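Local atomic coordinates of SAM dependent methyltransferase (PDB entry 3DH0), a protein that binds S-adenosylmethionine and probably transfers its methyl group to a substrate, as a Rossmann-like methyltransferase. Residues Ala137-Lys151 and Glu180-Ile192. Numbering follows the deposited sequence.
Sequences AYLAIIDWKKEERDK and EVGKYCFGVYAMI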
loop_
_atom_site.group_PDB
_atom_site.type_symbol
_atom_site.label_atom_id
_atom_site.label_comp_id
_atom_site.label_asym_id
_atom_site.label_seq_id
_atom_site.Cartn_x
_atom_site.Cartn_y
_atom_site.Cartn_z
ATOM N N ALA A 137 -6.281 12.611 6.137
ATOM C CA ALA A 137 -5.833 11.350 5.526
ATOM C C ALA A 137 -6.678 10.619 4.496
ATOM O O ALA A 137 -7.871 10.374 4.700
ATOM C CB ALA A 137 -5.440 10.358 6.629
ATOM N N TYR A 138 -6.012 10.245 3.398
ATOM C CA TYR A 138 -6.633 9.489 2.301
ATOM C C TYR A 138 -6.095 8.057 2.325
ATOM O O TYR A 138 -4.921 7.834 2.606
ATOM C CB TYR A 138 -6.286 10.079 0.927
ATOM C CG TYR A 138 -6.448 11.574 0.758
ATOM C CD1 TYR A 138 -5.542 12.463 1.343
ATOM C CD2 TYR A 138 -7.452 12.098 -0.067
ATOM C CE1 TYR A 138 -5.620 13.833 1.105
ATOM C CE2 TYR A 138 -7.542 13.472 -0.315
ATOM C CZ TYR A 138 -6.617 14.333 0.271
ATOM O OH TYR A 138 -6.648 15.687 -0.015
ATOM N N LEU A 139 -6.952 7.095 2.020
ATOM C CA LEU A 139 -6.547 5.696 1.987
ATOM C C LEU A 139 -6.678 5.115 0.565
ATOM O O LEU A 139 -7.771 5.083 -0.002
ATOM C CB LEU A 139 -7.405 4.897 2.965
ATOM C CG LEU A 139 -7.355 3.370 2.912
ATOM C CD1 LEU A 139 -5.929 2.869 2.910
ATOM C CD2 LEU A 139 -8.095 2.833 4.099
ATOM N N ALA A 140 -5.566 4.663 -0.011
ATOM C CA ALA A 140 -5.587 4.092 -1.355
ATOM C C ALA A 140 -5.279 2.601 -1.340
ATOM O O ALA A 140 -4.131 2.199 -1.205
ATOM C CB ALA A 140 -4.589 4.811 -2.233
ATOM N N ILE A 141 -6.308 1.784 -1.505
ATOM C CA ILE A 141 -6.135 0.337 -1.494
ATOM C C ILE A 141 -6.270 -0.268 -2.893
ATOM O O ILE A 141 -7.307 -0.139 -3.536
ATOM C CB ILE A 141 -7.167 -0.313 -0.540
ATOM C CG1 ILE A 141 -7.010 0.292 0.854
ATOM C CG2 ILE A 141 -6.989 -1.812 -0.509
ATOM C CD1 ILE A 141 -7.962 -0.245 1.868
ATOM N N ILE A 142 -5.217 -0.935 -3.355
ATOM C CA ILE A 142 -5.216 -1.554 -4.683
ATOM C C ILE A 142 -4.998 -3.068 -4.634
ATOM O O ILE A 142 -4.015 -3.533 -4.058
ATOM C CB ILE A 142 -4.117 -0.922 -5.587
ATOM C CG1 ILE A 142 -4.427 0.558 -5.824
ATOM C CG2 ILE A 142 -4.030 -1.661 -6.917
ATOM C CD1 ILE A 142 -3.477 1.252 -6.785
ATOM N N ASP A 143 -5.904 -3.835 -5.238
ATOM C CA ASP A 143 -5.747 -5.288 -5.244
ATOM C C ASP A 143 -6.317 -6.036 -6.454
ATOM O O ASP A 143 -7.053 -5.469 -7.253
ATOM C CB ASP A 143 -6.324 -5.889 -3.960
ATOM C CG ASP A 143 -5.415 -6.954 -3.373
ATOM O OD1 ASP A 143 -4.901 -7.786 -4.158
ATOM O OD2 ASP A 143 -5.206 -6.957 -2.137
ATOM N N TRP A 144 -5.970 -7.319 -6.576
ATOM C CA TRP A 144 -6.435 -8.160 -7.688
ATOM C C TRP A 144 -7.930 -8.372 -7.642
ATOM O O TRP A 144 -8.528 -8.338 -6.563
ATOM C CB TRP A 144 -5.800 -9.550 -7.655
ATOM C CG TRP A 144 -4.320 -9.587 -7.681
ATOM C CD1 TRP A 144 -3.488 -9.780 -6.618
ATOM C CD2 TRP A 144 -3.486 -9.471 -8.836
ATOM N NE1 TRP A 144 -2.180 -9.794 -7.043
ATOM C CE2 TRP A 144 -2.152 -9.608 -8.400
ATOM C CE3 TRP A 144 -3.736 -9.267 -10.197
ATOM C CZ2 TRP A 144 -1.069 -9.549 -9.288
ATOM C CZ3 TRP A 144 -2.661 -9.206 -11.074
ATOM C CH2 TRP A 144 -1.348 -9.347 -10.617
ATOM N N LYS A 145 -8.517 -8.631 -8.814
ATOM C CA LYS A 145 -9.953 -8.882 -8.959
ATOM C C LYS A 145 -10.246 -10.274 -8.385
ATOM O O LYS A 145 -9.350 -11.123 -8.330
ATOM C CB LYS A 145 -10.338 -8.832 -10.446
ATOM C CG LYS A 145 -11.500 -7.906 -10.762
ATOM C CD LYS A 145 -11.044 -6.526 -11.217
ATOM C CE LYS A 145 -10.809 -6.489 -12.732
ATOM N NZ LYS A 145 -10.354 -5.148 -13.212
ATOM N N LYS A 146 -11.480 -10.522 -7.958
ATOM C CA LYS A 146 -11.784 -11.834 -7.390
ATOM C C LYS A 146 -12.403 -12.782 -8.396
ATOM O O LYS A 146 -13.367 -13.489 -8.099
ATOM C CB LYS A 146 -12.715 -11.735 -6.171
ATOM C CG LYS A 146 -12.621 -12.954 -5.250
ATOM C CD LYS A 146 -13.790 -13.034 -4.287
ATOM C CE LYS A 146 -13.397 -13.708 -2.968
ATOM N NZ LYS A 146 -12.653 -14.983 -3.159
ATOM N N GLU A 147 -11.840 -12.784 -9.593
ATOM C CA GLU A 147 -12.290 -13.662 -10.650
ATOM C C GLU A 147 -11.057 -14.473 -10.985
ATOM O O GLU A 147 -10.240 -14.772 -10.101
ATOM C CB GLU A 147 -12.723 -12.844 -11.858
ATOM C CG GLU A 147 -11.632 -11.966 -12.422
ATOM C CD GLU A 147 -12.194 -10.680 -12.977
ATOM O OE1 GLU A 147 -11.685 -10.209 -14.018
ATOM O OE2 GLU A 147 -13.140 -10.132 -12.361
ATOM N N GLU A 148 -10.906 -14.830 -12.254
ATOM C CA GLU A 148 -9.732 -15.582 -12.650
ATOM C C GLU A 148 -9.072 -14.796 -13.747
ATOM O O GLU A 148 -9.741 -14.232 -14.614
ATOM C CB GLU A 148 -10.133 -17.000 -13.047
ATOM C CG GLU A 148 -10.656 -17.764 -11.808
ATOM C CD GLU A 148 -11.155 -19.162 -12.111
ATOM O OE1 GLU A 148 -12.008 -19.289 -13.027
ATOM O OE2 GLU A 148 -10.706 -20.119 -11.425
ATOM N N ARG A 149 -7.749 -14.719 -13.673
ATOM C CA ARG A 149 -6.991 -13.926 -14.628
ATOM C C ARG A 149 -5.744 -14.664 -15.093
ATOM O O ARG A 149 -5.175 -15.482 -14.356
ATOM C CB ARG A 149 -6.575 -12.603 -13.959
ATOM C CG ARG A 149 -7.683 -11.905 -13.160
ATOM C CD ARG A 149 -7.109 -10.989 -12.069
ATOM N NE ARG A 149 -7.352 -11.489 -10.710
ATOM C CZ ARG A 149 -6.867 -12.633 -10.223
ATOM N NH1 ARG A 149 -6.103 -13.417 -10.982
ATOM N NH2 ARG A 149 -7.140 -12.992 -8.971
ATOM N N ASP A 150 -5.301 -14.356 -16.304
ATOM C CA ASP A 150 -4.108 -15.000 -16.836
ATOM C C ASP A 150 -2.855 -14.258 -16.387
ATOM O O ASP A 150 -1.930 -14.050 -17.186
ATOM C CB ASP A 150 -4.161 -15.039 -18.367
ATOM C CG ASP A 150 -4.542 -13.696 -18.967
ATOM O OD1 ASP A 150 -5.740 -13.332 -18.868
ATOM O OD2 ASP A 150 -3.641 -13.016 -19.518
ATOM N N LYS A 151 -2.822 -13.874 -15.108
ATOM C CA LYS A 151 -1.683 -13.136 -14.557
ATOM C C LYS A 151 -1.693 -12.953 -13.030
ATOM O O LYS A 151 -0.667 -12.606 -12.449
ATOM C CB LYS A 151 -1.575 -11.764 -15.257
ATOM C CG LYS A 151 -0.937 -10.637 -14.442
ATOM C CD LYS A 151 0.593 -10.757 -14.269
ATOM C CE LYS A 151 1.119 -9.673 -13.300
ATOM N NZ LYS A 151 2.621 -9.566 -13.214
ATOM N N GLU A 180 -12.029 0.176 -11.515
ATOM C CA GLU A 180 -11.213 -0.910 -12.033
ATOM C C GLU A 180 -9.817 -0.343 -12.293
ATOM O O GLU A 180 -9.675 0.818 -12.658
ATOM C CB GLU A 180 -11.804 -1.450 -13.336
ATOM C CG GLU A 180 -13.205 -2.027 -13.190
ATOM C CD GLU A 180 -13.647 -2.803 -14.428
ATOM O OE1 GLU A 180 -13.133 -2.495 -15.533
ATOM O OE2 GLU A 180 -14.507 -3.712 -14.290
ATOM N N VAL A 181 -8.792 -1.161 -12.094
ATOM C CA VAL A 181 -7.424 -0.722 -12.304
ATOM C C VAL A 181 -6.714 -1.678 -13.252
ATOM O O VAL A 181 -6.220 -2.738 -12.846
ATOM C CB VAL A 181 -6.660 -0.644 -10.951
ATOM C CG1 VAL A 181 -5.189 -0.336 -11.177
ATOM C CG2 VAL A 181 -7.282 0.428 -10.076
ATOM N N GLY A 182 -6.696 -1.303 -14.526
ATOM C CA GLY A 182 -6.040 -2.103 -15.541
ATOM C C GLY A 182 -6.327 -3.593 -15.690
ATOM O O GLY A 182 -5.451 -4.416 -15.433
ATOM N N LYS A 183 -7.539 -3.961 -16.075
ATOM C CA LYS A 183 -7.857 -5.367 -16.323
ATOM C C LYS A 183 -7.650 -6.450 -15.267
ATOM O O LYS A 183 -8.337 -7.467 -15.298
ATOM C CB LYS A 183 -7.126 -5.821 -17.592
ATOM C CG LYS A 183 -7.798 -5.389 -18.882
ATOM C CD LYS A 183 -6.865 -4.604 -19.804
ATOM C CE LYS A 183 -7.618 -4.083 -21.048
ATOM N NZ LYS A 183 -6.775 -3.217 -21.942
ATOM N N TYR A 184 -6.705 -6.286 -14.355
ATOM C CA TYR A 184 -6.491 -7.341 -13.369
ATOM C C TYR A 184 -6.805 -6.922 -11.951
ATOM O O TYR A 184 -7.070 -7.762 -11.098
ATOM C CB TYR A 184 -5.042 -7.837 -13.404
ATOM C CG TYR A 184 -4.592 -8.474 -14.702
ATOM C CD1 TYR A 184 -3.842 -7.747 -15.642
ATOM C CD2 TYR A 184 -4.865 -9.820 -14.967
ATOM C CE1 TYR A 184 -3.363 -8.355 -16.811
ATOM C CE2 TYR A 184 -4.400 -10.435 -16.126
ATOM C CZ TYR A 184 -3.644 -9.702 -17.046
ATOM O OH TYR A 184 -3.148 -10.333 -18.171
ATOM N N CYS A 185 -6.766 -5.623 -11.693
ATOM C CA CYS A 185 -7.016 -5.138 -10.350
ATOM C C CYS A 185 -8.107 -4.094 -10.288
ATOM O O CYS A 185 -8.657 -3.671 -11.305
ATOM C CB CYS A 185 -5.745 -4.522 -9.781
ATOM S SG CYS A 185 -4.254 -5.276 -10.380
ATOM N N PHE A 186 -8.410 -3.701 -9.057
ATOM C CA PHE A 186 -9.381 -2.666 -8.775
ATOM C C PHE A 186 -8.718 -1.728 -7.771
ATOM O O PHE A 186 -7.618 -1.987 -7.297
ATOM C CB PHE A 186 -10.668 -3.264 -8.209
ATOM C CG PHE A 186 -10.484 -4.026 -6.938
ATOM C CD1 PHE A 186 -10.265 -3.361 -5.739
ATOM C CD2 PHE A 186 -10.550 -5.415 -6.937
ATOM C CE1 PHE A 186 -10.116 -4.071 -4.554
ATOM C CE2 PHE A 186 -10.402 -6.138 -5.761
ATOM C CZ PHE A 186 -10.184 -5.468 -4.567
ATOM N N GLY A 187 -9.372 -0.623 -7.467
ATOM C CA GLY A 187 -8.810 0.310 -6.519
ATOM C C GLY A 187 -9.948 0.901 -5.732
ATOM O O GLY A 187 -11.081 0.932 -6.192
ATOM N N VAL A 188 -9.655 1.343 -4.521
ATOM C CA VAL A 188 -10.676 1.950 -3.689
ATOM C C VAL A 188 -10.144 3.235 -3.076
ATOM O O VAL A 188 -9.019 3.299 -2.601
ATOM C CB VAL A 188 -11.181 0.972 -2.600
ATOM C CG1 VAL A 188 -10.083 0.029 -2.203
ATOM C CG2 VAL A 188 -11.694 1.744 -1.401
ATOM N N TYR A 189 -10.979 4.257 -3.127
ATOM C CA TYR A 189 -10.671 5.582 -2.629
ATOM C C TYR A 189 -11.405 5.733 -1.316
ATOM O O TYR A 189 -12.630 5.636 -1.273
ATOM C CB TYR A 189 -11.192 6.590 -3.648
ATOM C CG TYR A 189 -10.715 8.016 -3.529
ATOM C CD1 TYR A 189 -11.373 8.943 -2.707
ATOM C CD2 TYR A 189 -9.678 8.471 -4.333
ATOM C CE1 TYR A 189 -11.006 10.294 -2.715
ATOM C CE2 TYR A 189 -9.308 9.806 -4.346
ATOM C CZ TYR A 189 -9.970 10.714 -3.547
ATOM O OH TYR A 189 -9.589 12.045 -3.618
ATOM N N ALA A 190 -10.667 5.963 -0.240
ATOM C CA ALA A 190 -11.299 6.119 1.056
ATOM C C ALA A 190 -10.631 7.210 1.858
ATOM O O ALA A 190 -9.429 7.446 1.734
ATOM C CB ALA A 190 -11.252 4.812 1.814
ATOM N N MET A 191 -11.423 7.885 2.679
ATOM C CA MET A 191 -10.912 8.959 3.522
ATOM C C MET A 191 -11.136 8.602 4.988
ATOM O O MET A 191 -12.209 8.130 5.379
ATOM C CB MET A 191 -11.600 10.289 3.168
ATOM C CG MET A 191 -11.068 11.486 3.929
ATOM S SD MET A 191 -11.753 13.071 3.356
ATOM C CE MET A 191 -10.322 13.748 2.490
ATOM N N ILE A 192 -10.107 8.819 5.796
ATOM C CA ILE A 192 -10.202 8.521 7.209
ATOM C C ILE A 192 -10.893 9.623 7.998
ATOM O O ILE A 192 -10.561 10.812 7.875
ATOM C CB ILE A 192 -8.820 8.224 7.775
ATOM C CG1 ILE A 192 -8.505 6.753 7.485
ATOM C CG2 ILE A 192 -8.747 8.588 9.262
ATOM C CD1 ILE A 192 -7.233 6.248 8.103
#
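Lys151 crosses one face of the Tyr184 ring at about a right angle, its CG 3.8 Å from the ring centroid in a CH-pi contact, while CB of Arg149 meets the ring edge in plane. The phenol OH donates to Asp150 OD2 (3.0 Å), arriving from above the carboxylate plane. On the strand side, Trp144 runs alongside Tyr184 and brings its CZ3 to 3.6 Å from Tyr184 CB; Cys185 SG sits obliquely to the same indole. Lys145, bent at chi2 (96°) and chi3 (88°), curls back to place NZ 2.9 Å from Cys185 O, on the opposite face of that carbonyl's plane from Val181 N. NE and NH2 of Arg149 both donate to Lys145 O, near the guanidinium plane, and NH2 also bonds Pro153 O. Asp143 O lies 3.5 Å above the Phe186 ring plane, offset toward the rim. Beyond, antiparallel pairing joins strands 137-144 and 185-191, neighbours in the seven-stranded 3-2-1-4-5-7-6 sheet of class I methyltransferases, Ile141 CB packing on Val188 CG1 under Leu168 of helix 161-170. Mostly apolar strand packing thus gives way, past Trp144, about 6 Å from bound S-adenosylmethionine by its side chain, to a loop held by Tyr184 and by hydrogen bonds of Lys145, Arg149 and Asp150.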